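Local coordinates for O-methyltransferase (Bacillus halodurans, PDB 2GPY), which is a putative O-methyltransferase of a Rossmann-like family, and so probably transfers a methyl group from S-adenosylmethionine to a hydroxyl of an acceptor not yet identified, at residues L59-A64 against D144-M149; I70-A75 against A79-I84; E93-V98 against I107-G112; L130-D133 against Q138-R141; R200-P203 against A209-I212. One frame throughout, in Å; residues are numbered along the deposited sequence. Where two conformers were deposited one is given.

Contact 1. Residues L59-A64 against D144-M149; sequences LEIGTA and DMYSPM. With ZN (zinc ion), chain J.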
# COMPACT_ATOMS: atom_id res chain seq x y z
N LEU B 59 -6.85 14.16 4.48
CA LEU B 59 -6.55 15.59 4.35
C LEU B 59 -5.64 15.79 3.13
O LEU B 59 -4.62 15.11 2.96
CB LEU B 59 -5.86 16.11 5.61
CG LEU B 59 -5.33 17.54 5.51
CD1 LEU B 59 -6.47 18.56 5.28
CD2 LEU B 59 -4.54 17.88 6.75
N GLU B 60 -6.02 16.73 2.26
CA GLU B 60 -5.24 17.03 1.07
C GLU B 60 -4.83 18.48 1.07
O GLU B 60 -5.66 19.35 1.33
CB GLU B 60 -6.08 16.74 -0.18
CG GLU B 60 -5.56 17.40 -1.46
CD GLU B 60 -6.45 17.06 -2.64
OE1 GLU B 60 -7.58 17.59 -2.72
OE2 GLU B 60 -6.02 16.19 -3.44
N ILE B 61 -3.57 18.75 0.76
CA ILE B 61 -3.11 20.12 0.65
C ILE B 61 -2.92 20.42 -0.82
O ILE B 61 -2.03 19.83 -1.45
CB ILE B 61 -1.78 20.34 1.39
CG1 ILE B 61 -1.82 19.75 2.82
CG2 ILE B 61 -1.39 21.85 1.35
CD1 ILE B 61 -2.92 20.27 3.74
N GLY B 62 -3.74 21.32 -1.36
CA GLY B 62 -3.65 21.69 -2.77
C GLY B 62 -4.75 21.06 -3.59
O GLY B 62 -4.50 20.14 -4.37
N THR B 63 -5.98 21.56 -3.43
CA THR B 63 -7.12 20.98 -4.13
C THR B 63 -7.12 21.15 -5.63
O THR B 63 -7.64 20.30 -6.35
CB THR B 63 -8.51 21.18 -3.40
OG1 THR B 63 -9.64 21.32 -4.29
CG2 THR B 63 -8.46 22.16 -2.37
N ALA B 64 -6.51 22.25 -6.09
CA ALA B 64 -6.49 22.63 -7.49
C ALA B 64 -7.96 22.71 -7.93
O ALA B 64 -8.72 23.41 -7.26
CB ALA B 64 -5.60 21.62 -8.33
N ASP B 144 6.01 18.98 7.58
CA ASP B 144 6.29 19.19 9.01
C ASP B 144 5.05 19.63 9.79
O ASP B 144 4.83 19.21 10.93
CB ASP B 144 7.42 20.22 9.17
CG ASP B 144 8.80 19.60 8.95
OD1 ASP B 144 8.88 18.36 8.79
OD2 ASP B 144 9.81 20.33 8.93
N MSE B 145 4.26 20.49 9.16
CA MSE B 145 3.09 21.11 9.79
C MSE B 145 1.91 20.16 9.97
O MSE B 145 1.22 20.22 10.99
CB MSE B 145 2.61 22.31 8.97
CG MSE B 145 1.31 22.90 9.48
SE MSE B 145 1.02 24.75 8.96
CE MSE B 145 2.60 25.55 9.81
N TYR B 146 1.67 19.31 8.97
CA TYR B 146 0.49 18.45 8.92
C TYR B 146 0.72 16.99 9.28
O TYR B 146 -0.22 16.26 9.53
CB TYR B 146 -0.21 18.59 7.56
CG TYR B 146 -0.89 19.93 7.47
CD1 TYR B 146 -2.07 20.16 8.15
CD2 TYR B 146 -0.30 21.00 6.78
CE1 TYR B 146 -2.69 21.42 8.13
CE2 TYR B 146 -0.92 22.26 6.74
CZ TYR B 146 -2.11 22.46 7.43
OH TYR B 146 -2.76 23.68 7.42
N SER B 147 1.98 16.58 9.34
CA SER B 147 2.25 15.20 9.70
C SER B 147 1.81 14.86 11.15
O SER B 147 1.37 13.75 11.41
CB SER B 147 3.70 14.83 9.40
OG SER B 147 4.60 15.48 10.25
N PRO B 148 1.86 15.84 12.09
CA PRO B 148 1.39 15.50 13.44
C PRO B 148 -0.13 15.32 13.51
O PRO B 148 -0.66 14.84 14.51
CB PRO B 148 1.81 16.72 14.28
CG PRO B 148 2.79 17.45 13.44
CD PRO B 148 2.34 17.24 12.05
N MSE B 149 -0.82 15.67 12.43
CA MSE B 149 -2.26 15.52 12.36
C MSE B 149 -2.70 14.18 11.70
O MSE B 149 -3.89 13.90 11.55
CB MSE B 149 -2.83 16.74 11.68
CG MSE B 149 -2.31 18.04 12.38
SE MSE B 149 -3.49 19.36 11.81
CE MSE B 149 -2.29 20.96 12.01
ZN ZN J . 10.49 17.28 9.51
O HOH W 1 11.89 17.89 8.09

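Contact 2. Residues I70-A75 against A79-I84; sequences IRMAQA and ATIVSI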
# COMPACT_ATOMS: atom_id res chain seq x y z
N ILE B 70 -12.28 14.58 -5.54
CA ILE B 70 -13.43 13.90 -6.14
C ILE B 70 -13.19 12.42 -6.40
O ILE B 70 -14.01 11.59 -6.00
CB ILE B 70 -13.92 14.63 -7.42
CG1 ILE B 70 -14.65 15.93 -6.99
CG2 ILE B 70 -14.85 13.74 -8.24
CD1 ILE B 70 -14.88 16.94 -8.13
N ARG B 71 -12.08 12.09 -7.06
CA ARG B 71 -11.82 10.71 -7.39
C ARG B 71 -11.58 9.84 -6.15
O ARG B 71 -12.01 8.67 -6.10
CB ARG B 71 -10.66 10.64 -8.37
CG ARG B 71 -11.18 11.17 -9.71
CD ARG B 71 -10.61 10.49 -10.87
NE ARG B 71 -10.91 9.06 -10.90
CZ ARG B 71 -10.19 8.20 -11.59
NH1 ARG B 71 -9.18 8.64 -12.31
NH2 ARG B 71 -10.48 6.88 -11.57
N MSE B 72 -10.93 10.41 -5.13
CA MSE B 72 -10.81 9.69 -3.84
C MSE B 72 -12.16 9.47 -3.15
O MSE B 72 -12.44 8.35 -2.64
CB MSE B 72 -9.86 10.41 -2.86
CG MSE B 72 -8.43 10.41 -3.38
SE MSE B 72 -7.15 11.17 -2.06
CE MSE B 72 -7.75 13.06 -2.05
N ALA B 73 -13.00 10.52 -3.13
CA ALA B 73 -14.33 10.37 -2.53
C ALA B 73 -15.14 9.30 -3.27
O ALA B 73 -15.85 8.52 -2.64
CB ALA B 73 -15.10 11.72 -2.52
N GLN B 74 -15.05 9.28 -4.60
CA GLN B 74 -15.78 8.28 -5.37
C GLN B 74 -15.25 6.87 -5.11
O GLN B 74 -16.04 5.91 -5.07
CB GLN B 74 -15.71 8.59 -6.86
CG GLN B 74 -16.54 9.80 -7.27
CD GLN B 74 -16.46 10.03 -8.76
OE1 GLN B 74 -17.48 10.28 -9.40
NE2 GLN B 74 -15.27 9.92 -9.33
N ALA B 75 -13.94 6.74 -4.93
CA ALA B 75 -13.35 5.40 -4.72
C ALA B 75 -13.60 4.87 -3.33
O ALA B 75 -13.57 3.65 -3.11
CB ALA B 75 -11.84 5.44 -4.99
N ALA B 79 -15.53 7.47 3.17
CA ALA B 79 -14.52 8.35 3.71
C ALA B 79 -14.93 9.81 3.58
O ALA B 79 -15.79 10.16 2.78
CB ALA B 79 -13.17 8.14 2.98
N THR B 80 -14.32 10.65 4.39
CA THR B 80 -14.50 12.10 4.25
C THR B 80 -13.15 12.68 3.92
O THR B 80 -12.10 12.15 4.34
CB THR B 80 -15.11 12.78 5.50
OG1 THR B 80 -14.22 12.67 6.60
CG2 THR B 80 -16.43 12.14 5.87
N ILE B 81 -13.20 13.74 3.13
CA ILE B 81 -12.02 14.40 2.66
C ILE B 81 -12.12 15.88 3.09
O ILE B 81 -13.20 16.50 3.05
CB ILE B 81 -11.93 14.28 1.14
CG1 ILE B 81 -11.98 12.77 0.76
CG2 ILE B 81 -10.66 14.96 0.62
CD1 ILE B 81 -11.74 12.49 -0.64
N VAL B 82 -11.00 16.40 3.56
CA VAL B 82 -10.86 17.83 3.80
C VAL B 82 -9.75 18.25 2.83
O VAL B 82 -8.73 17.59 2.76
CB VAL B 82 -10.45 18.13 5.25
CG1 VAL B 82 -10.21 19.65 5.43
CG2 VAL B 82 -11.53 17.65 6.22
N SER B 83 -9.95 19.32 2.08
CA SER B 83 -8.90 19.76 1.13
C SER B 83 -8.71 21.29 1.14
O SER B 83 -9.68 22.02 1.27
CB SER B 83 -9.26 19.27 -0.27
OG SER B 83 -8.21 19.52 -1.23
N ILE B 84 -7.46 21.75 1.01
CA ILE B 84 -7.12 23.14 1.21
C ILE B 84 -6.54 23.69 -0.09
O ILE B 84 -5.71 23.03 -0.71
CB ILE B 84 -6.09 23.33 2.33
CG1 ILE B 84 -6.64 22.82 3.67
CG2 ILE B 84 -5.79 24.81 2.49
CD1 ILE B 84 -5.54 22.75 4.78

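Contact 3. Residues E93-V98 against I107-G112; sequences EAHKHV and IELLFG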
# COMPACT_ATOMS: atom_id res chain seq x y z
N GLU B 93 -13.81 26.98 -8.54
CA GLU B 93 -14.13 25.95 -9.54
C GLU B 93 -14.28 24.57 -8.91
O GLU B 93 -15.20 23.80 -9.24
CB GLU B 93 -13.05 25.90 -10.61
CG GLU B 93 -13.47 24.93 -11.73
CD GLU B 93 -12.51 24.84 -12.90
OE1 GLU B 93 -11.68 25.77 -13.10
OE2 GLU B 93 -12.58 23.82 -13.65
N ALA B 94 -13.35 24.23 -8.03
CA ALA B 94 -13.39 22.97 -7.30
C ALA B 94 -14.70 22.85 -6.54
O ALA B 94 -15.30 21.79 -6.50
CB ALA B 94 -12.20 22.90 -6.32
N HIS B 95 -15.16 23.94 -5.94
CA HIS B 95 -16.39 23.91 -5.16
C HIS B 95 -17.59 23.56 -6.06
O HIS B 95 -18.47 22.79 -5.66
CB HIS B 95 -16.57 25.26 -4.47
CG HIS B 95 -17.48 25.22 -3.28
ND1 HIS B 95 -18.76 25.73 -3.31
CD2 HIS B 95 -17.29 24.75 -2.03
CE1 HIS B 95 -19.32 25.58 -2.12
NE2 HIS B 95 -18.45 24.98 -1.33
N LYS B 96 -17.62 24.11 -7.27
CA LYS B 96 -18.66 23.79 -8.24
C LYS B 96 -18.59 22.33 -8.72
O LYS B 96 -19.63 21.66 -8.85
CB LYS B 96 -18.60 24.75 -9.44
CG LYS B 96 -18.92 26.19 -9.07
CD LYS B 96 -18.77 27.11 -10.27
CE LYS B 96 -19.21 28.54 -9.93
NZ LYS B 96 -18.09 29.26 -9.34
N HIS B 97 -17.39 21.84 -9.02
CA HIS B 97 -17.28 20.40 -9.40
C HIS B 97 -17.74 19.44 -8.31
O HIS B 97 -18.38 18.41 -8.57
CB HIS B 97 -15.83 20.09 -9.76
CG HIS B 97 -15.41 20.74 -11.04
ND1 HIS B 97 -14.14 21.22 -11.25
CD2 HIS B 97 -16.11 20.99 -12.17
CE1 HIS B 97 -14.07 21.74 -12.46
NE2 HIS B 97 -15.25 21.61 -13.04
N VAL B 98 -17.39 19.74 -7.08
CA VAL B 98 -17.83 18.91 -5.94
C VAL B 98 -19.37 18.92 -5.89
O VAL B 98 -20.00 17.86 -5.73
CB VAL B 98 -17.17 19.40 -4.63
CG1 VAL B 98 -17.88 18.81 -3.43
CG2 VAL B 98 -15.68 19.02 -4.61
N ILE B 107 -16.87 16.00 0.97
CA ILE B 107 -15.65 16.74 0.64
C ILE B 107 -15.79 18.14 1.19
O ILE B 107 -16.69 18.90 0.76
CB ILE B 107 -15.39 16.80 -0.87
CG1 ILE B 107 -15.26 15.38 -1.46
CG2 ILE B 107 -14.17 17.72 -1.18
CD1 ILE B 107 -15.09 15.38 -3.00
N GLU B 108 -14.94 18.47 2.16
CA GLU B 108 -14.97 19.81 2.77
C GLU B 108 -13.82 20.63 2.16
O GLU B 108 -12.67 20.27 2.32
CB GLU B 108 -14.81 19.73 4.29
CG GLU B 108 -14.84 21.13 4.96
CD GLU B 108 -14.60 21.11 6.47
OE1 GLU B 108 -14.45 20.02 7.07
OE2 GLU B 108 -14.57 22.21 7.06
N LEU B 109 -14.14 21.71 1.47
CA LEU B 109 -13.10 22.48 0.82
C LEU B 109 -12.82 23.74 1.62
O LEU B 109 -13.72 24.50 1.96
CB LEU B 109 -13.50 22.89 -0.61
CG LEU B 109 -13.77 21.77 -1.60
CD1 LEU B 109 -14.06 22.42 -2.97
CD2 LEU B 109 -12.56 20.80 -1.67
N LEU B 110 -11.55 23.95 1.91
CA LEU B 110 -11.13 25.11 2.65
C LEU B 110 -10.35 26.02 1.71
O LEU B 110 -9.50 25.57 0.93
CB LEU B 110 -10.29 24.71 3.86
CG LEU B 110 -10.99 23.87 4.95
CD1 LEU B 110 -10.03 23.62 6.10
CD2 LEU B 110 -12.24 24.56 5.46
N PHE B 111 -10.68 27.29 1.76
CA PHE B 111 -9.97 28.26 0.99
C PHE B 111 -9.01 28.95 1.93
O PHE B 111 -9.43 29.67 2.84
CB PHE B 111 -10.96 29.27 0.43
CG PHE B 111 -10.32 30.44 -0.20
CD1 PHE B 111 -9.37 30.27 -1.21
CD2 PHE B 111 -10.65 31.74 0.22
CE1 PHE B 111 -8.78 31.39 -1.80
CE2 PHE B 111 -10.05 32.83 -0.37
CZ PHE B 111 -9.11 32.65 -1.39
N GLY B 112 -7.72 28.81 1.66
CA GLY B 112 -6.75 29.52 2.47
C GLY B 112 -5.36 29.04 2.21
O GLY B 112 -5.15 28.12 1.44

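Contact 4. Residues L130-D133 against Q138-R141; sequences LFID and QYRR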
# COMPACT_ATOMS: atom_id res chain seq x y z
N LEU B 130 -2.66 11.86 4.72
CA LEU B 130 -2.34 13.21 4.30
C LEU B 130 -1.78 13.11 2.89
O LEU B 130 -0.88 12.31 2.65
CB LEU B 130 -1.24 13.81 5.24
CG LEU B 130 -0.63 15.13 4.79
CD1 LEU B 130 -1.74 16.28 4.68
CD2 LEU B 130 0.55 15.60 5.68
N PHE B 131 -2.31 13.90 1.97
CA PHE B 131 -1.89 13.82 0.57
C PHE B 131 -1.28 15.16 0.19
O PHE B 131 -1.98 16.18 0.23
CB PHE B 131 -3.13 13.49 -0.30
CG PHE B 131 -2.84 13.30 -1.78
CD1 PHE B 131 -1.60 12.86 -2.22
CD2 PHE B 131 -3.84 13.51 -2.72
CE1 PHE B 131 -1.34 12.67 -3.61
CE2 PHE B 131 -3.58 13.34 -4.12
CZ PHE B 131 -2.34 12.93 -4.55
N ILE B 132 0.01 15.16 -0.16
CA ILE B 132 0.72 16.35 -0.55
C ILE B 132 1.53 16.10 -1.83
O ILE B 132 1.64 14.97 -2.29
CB ILE B 132 1.64 16.88 0.58
CG1 ILE B 132 2.62 15.78 1.03
CG2 ILE B 132 0.80 17.37 1.77
CD1 ILE B 132 3.55 16.21 2.20
N ASP B 133 2.11 17.16 -2.36
CA ASP B 133 2.67 17.12 -3.70
C ASP B 133 4.08 17.68 -3.65
O ASP B 133 4.28 18.88 -3.38
CB ASP B 133 1.79 17.95 -4.66
CG ASP B 133 2.24 17.85 -6.12
OD1 ASP B 133 3.41 17.49 -6.40
OD2 ASP B 133 1.39 18.11 -7.00
N GLN B 138 6.38 24.71 -1.04
CA GLN B 138 6.25 24.54 0.40
C GLN B 138 6.05 23.09 0.88
O GLN B 138 5.60 22.85 2.00
CB GLN B 138 5.13 25.43 0.94
CG GLN B 138 5.44 26.94 0.81
CD GLN B 138 4.19 27.78 0.88
OE1 GLN B 138 3.22 27.55 0.14
NE2 GLN B 138 4.20 28.76 1.78
N TYR B 139 6.41 22.14 0.02
CA TYR B 139 6.23 20.71 0.29
C TYR B 139 6.76 20.29 1.69
O TYR B 139 6.06 19.66 2.46
CB TYR B 139 6.93 19.91 -0.81
CG TYR B 139 7.06 18.42 -0.57
CD1 TYR B 139 5.94 17.61 -0.43
CD2 TYR B 139 8.31 17.82 -0.53
CE1 TYR B 139 6.07 16.22 -0.22
CE2 TYR B 139 8.46 16.45 -0.35
CZ TYR B 139 7.34 15.66 -0.17
OH TYR B 139 7.51 14.29 0.01
N ARG B 140 7.99 20.68 1.99
CA ARG B 140 8.60 20.30 3.28
C ARG B 140 7.89 20.94 4.47
O ARG B 140 7.72 20.30 5.51
CB ARG B 140 10.03 20.78 3.33
CG ARG B 140 11.02 19.95 2.61
CD ARG B 140 12.20 19.77 3.55
NE ARG B 140 13.49 19.97 2.91
CZ ARG B 140 14.65 19.63 3.46
NH1 ARG B 140 14.69 19.06 4.66
NH2 ARG B 140 15.78 19.86 2.80
N ARG B 141 7.52 22.22 4.33
CA ARG B 141 6.80 22.92 5.40
C ARG B 141 5.44 22.27 5.61
O ARG B 141 5.02 22.11 6.76
CB ARG B 141 6.65 24.42 5.11
CG ARG B 141 7.97 25.18 5.13
CD ARG B 141 7.70 26.66 5.10
NE ARG B 141 7.73 27.22 6.45
CZ ARG B 141 7.32 28.45 6.77
NH1 ARG B 141 6.81 29.25 5.83
NH2 ARG B 141 7.41 28.87 8.02

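Contact 5. Residues R200-P203 against A209-I212; sequences RIFP and AISI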
# COMPACT_ATOMS: atom_id res chain seq x y z
N ARG B 200 8.68 4.47 1.61
CA ARG B 200 9.16 3.86 0.37
C ARG B 200 8.62 4.63 -0.81
O ARG B 200 7.55 5.27 -0.71
CB ARG B 200 8.76 2.38 0.27
CG ARG B 200 9.18 1.56 1.48
CD ARG B 200 9.67 0.19 1.10
NE ARG B 200 11.08 0.23 0.73
CZ ARG B 200 11.56 -0.01 -0.48
NH1 ARG B 200 10.73 -0.31 -1.48
NH2 ARG B 200 12.86 0.05 -0.70
N ILE B 201 9.35 4.59 -1.92
CA ILE B 201 8.91 5.27 -3.15
C ILE B 201 8.46 4.22 -4.14
O ILE B 201 9.23 3.31 -4.45
CB ILE B 201 10.04 6.11 -3.81
CG1 ILE B 201 10.47 7.26 -2.85
CG2 ILE B 201 9.53 6.67 -5.17
CD1 ILE B 201 11.72 7.93 -3.25
N PHE B 202 7.22 4.34 -4.63
CA PHE B 202 6.67 3.38 -5.60
C PHE B 202 6.77 3.95 -7.01
O PHE B 202 6.36 5.08 -7.23
CB PHE B 202 5.20 3.06 -5.28
CG PHE B 202 5.01 2.05 -4.16
CD1 PHE B 202 6.10 1.44 -3.54
CD2 PHE B 202 3.72 1.68 -3.77
CE1 PHE B 202 5.92 0.52 -2.51
CE2 PHE B 202 3.53 0.75 -2.75
CZ PHE B 202 4.64 0.16 -2.12
N PRO B 203 7.29 3.16 -7.97
CA PRO B 203 7.50 3.63 -9.33
C PRO B 203 6.22 3.53 -10.18
O PRO B 203 6.16 2.75 -11.15
CB PRO B 203 8.58 2.68 -9.87
CG PRO B 203 8.32 1.39 -9.15
CD PRO B 203 7.73 1.76 -7.80
N ALA B 209 5.59 8.65 -3.02
CA ALA B 209 6.20 8.18 -1.77
C ALA B 209 5.07 7.86 -0.81
O ALA B 209 4.09 8.62 -0.71
CB ALA B 209 7.08 9.23 -1.19
N ILE B 210 5.18 6.72 -0.14
CA ILE B 210 4.20 6.31 0.86
C ILE B 210 4.93 6.23 2.18
O ILE B 210 5.78 5.35 2.38
CB ILE B 210 3.57 4.97 0.52
CG1 ILE B 210 2.90 5.07 -0.86
CG2 ILE B 210 2.53 4.59 1.56
CD1 ILE B 210 3.21 3.88 -1.65
N SER B 211 4.65 7.19 3.05
CA SER B 211 5.28 7.23 4.36
C SER B 211 4.29 6.72 5.38
O SER B 211 3.21 7.28 5.53
CB SER B 211 5.68 8.69 4.70
OG SER B 211 6.48 9.24 3.67
N ILE B 212 4.65 5.64 6.07
CA ILE B 212 3.76 5.08 7.06
C ILE B 212 4.19 5.53 8.46
O ILE B 212 5.31 5.26 8.90
CB ILE B 212 3.74 3.53 7.01
CG1 ILE B 212 3.55 3.05 5.55
CG2 ILE B 212 2.64 2.97 7.93
CD1 ILE B 212 3.47 1.49 5.44

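Contact 1. Residues L59-A64 against D144-M149
Leu59 on strand 57-61 and Tyr146 on helix 139-146 mark the closest approach of the two backbones, with 8.9 Å between Leu59 CA and Tyr146 CA, a gap bridged by side chains alone. The tyrosine ring reaches in from the helix and takes both strand residues. Ile61 sets its CD1 almost squarely over one face as a CH-pi contact, 4.1 Å from the ring centroid and 11° off the normal. On the opposite face Met145 CG (selenomethionine) stands 3.5 Å above the plane of the Tyr146 ring, toward its rim. Leu59 runs nearly perpendicular to the tyrosine and touches it obliquely, CD2 lying 3.6 Å from Tyr146 CD1. With Leu59 CG anti to the leucine's own N (chi1 172°), the branch is turned toward the helix. The buried hydroxyl of Tyr146 is hydrogen-bonded to Ala114 O. On the outer side of the same helix Asp144 OD1 binds a zinc ion at 2.1 Å, a site shared with His194 and a water. Within the Rossmann-like fold the contact seats helix 139-146 on the central sheet, where Leu59 and Ile61 lie between strands 80-85 and 127-133, and Leu121 of helix 118-122 packs on both Leu59 and Tyr146.

Contact 2. Residues I70-A75 against A79-I84
Ile81 sends its CD1 methyl into helix 67-75 at the step between Met72 and Ala73, and nearly the whole contact rests on that one atom. The isoleucine chain is extended from CA to CD1: CG1 is anti to the carbonyl carbon (chi1 -56°) and CD1 anti to CA, so the longer branch projects from the strand and delivers its end to the helix surface. There Ile81 CD1 lies 3.6 Å from Met72 CB and 3.9 Å from Ala73 CB. The same Ile81 CD1 comes closer still to the helix backbone, 3.4 Å from Ala73 N. Selenomethionine Met72 meets Ile81 through its CB. Beyond this its chain runs straight to SE and then bends (chi3 -67°), which carries CE into packing contact with the ring of Phe131 on strand 127-133. Leu47 and Leu50 of helix 40-53 also touch Met72, while Ile107 of edge strand 107-111 packs on Ala73. The side chains that meet are apolar and the contact is buried. It is the second half of a beta-alpha-beta crossover, strand 57-61, helix 67-75, strand 80-85, the repeating unit of Rossmann-like methyltransferase domains.

Contact 3. Residues E93-V98 against I107-G112
Leu109 projects from edge strand 107-111 toward Ala94, His95 and Val98 of helix 88-100. Its CB already points at the helix, and CG, anti to the carbonyl carbon (chi1 -61°), divides the chain between two neighbours. The Leu109 CD2 branch goes to the loop after strand 57-61, 4.0 Å from Thr63 OG1. The other branch ends on the helix backbone, with Leu109 CD1 3.5 Å from His95 N and 3.7 Å from Ala94 C. Around the same methyl stand Ala94 CB, Val98 CG2 and, on the outer side, His95, whose imidazole presents its edge: CD2 of His95 is 4.1 Å from Leu109 CD1. Helix and strand run almost antiparallel here, at 168° with axes 9.6 Å apart, as expected of the return limb of a beta-alpha-beta unit in a Rossmann-like fold, strand 80-85, helix 88-100, strand 107-111. One helical turn beyond Ala94, Val98 passes obliquely across Ile107; Val98 CG2 lies 4.0 Å from Ile107 CG2 and equally near CD1, so this methyl touches both branches of the isoleucine. Ala69 of helix 67-75 packs against Ile107 as well. Glu93 and His97, which make no contact with the strand, bind a zinc ion together with Glu29.

Contact 4. Residues L130-D133 against Q138-R141
Ile132 and Tyr139 cross at about a right angle, the isoleucine's longer branch reaching the phenol ring obliquely at CE1. Ile132 CD1 is 3.5 Å from Tyr139 CE1, and Ile132 CG1 follows at 3.7 Å from the same ring atom. The less common first torsion of Ile132 helps to place it, with CG1 between the backbone N and the carbonyl carbon (chi1 56°). Tyr139 has its CG anti to the backbone N (chi1 169°), which folds the ring back from the first turn of helix 139-146 toward the strand. There the ring also passes the end of the strand, again obliquely, with Tyr139 CD1 3.6 Å from Asp133 O. Strand 127-133 is a central parallel strand of the Rossmann-like sheet, and a short connection leads from its C-terminal end to the helix, with Gln138 at the N-cap position. The phenol oxygen continues past the contact to hydrogen-bond with Ser158 OG on strand 154-159, which fixes the far end of the ring. The CB of Asp133 points away from the helix; its OD1 is hydrogen-bonded to Ala135 N and Asn160 ND2. Asn160 in turn binds the magnesium ion with Asp206, and the Asp133 side chain lies about 6 Å from that metal.

Contact 5. Residues R200-P203 against A209-I212
The Phe202 ring carries the CD1 methyl of Ile210 over one face, the two side chains crossing at a slant; the modelled spacing of this pair is too short for carbon atoms, so its exact fit is doubtful. Leu49 of the second subunit also packs on the phenylalanine. The flat peptide groups give a firmer account of the contact. Arg200 and Ile210 form an antiparallel hydrogen-bonded pair, joined by two bonds. Ile210 N donates to Arg200 O at 2.8 Å. In return Arg200 N reaches Ile210 O at 3.1 Å, and this carbonyl oxygen is shared with His48 NE2 of the second subunit, which hydrogen-bonds to it as well. Arg200 O further receives a CA-H...O contact from Ala209 CA at 3.4 Å. Next along the ladder, Ile201 and Ala209 make a non-hydrogen-bonded pair, with Ile201 CA and Ala209 CA 4.2 Å apart. Their side chains share the sheet face away from Arg200 and Ile210, and Ile201 CG1 lies 4.3 Å from Ala209 CB. The strands are twisted, meeting at 148°. They form the C-terminal beta hairpin of the fold: strand 208-213 is antiparallel to strand 154-159 on its inner side, strand 197-202 is the outermost of the chain's sheet on this side, helix 189-193 packs on the face bearing Ile201 and Ala209, and the second subunit lies against the hairpin.

Overall arrangement
All five contacts bear on one seven-stranded sheet of order 3-2-1-4-5-7-6, as in class I methyltransferases. Contacts 1, 2, 3 and 5 are buried, contact 4 only partly so, at the C-terminal end of its strand; contacts 3 and 5 sit toward the two ends of the sheet, about 27 Å apart between centres. Contacts 1 and 4 use the same helix, 139-146, against adjacent strands. Contacts 2 and 3 belong to successive beta-alpha-beta units whose strands 80-85 and 107-111 are neighbours. The four helix-strand contacts are held chiefly by apolar side chains; zinc ligands lie in contacts 1 and 3, a magnesium ligand beside contact 4. Contact 5 rests on backbone hydrogen bonds and alone meets the second subunit.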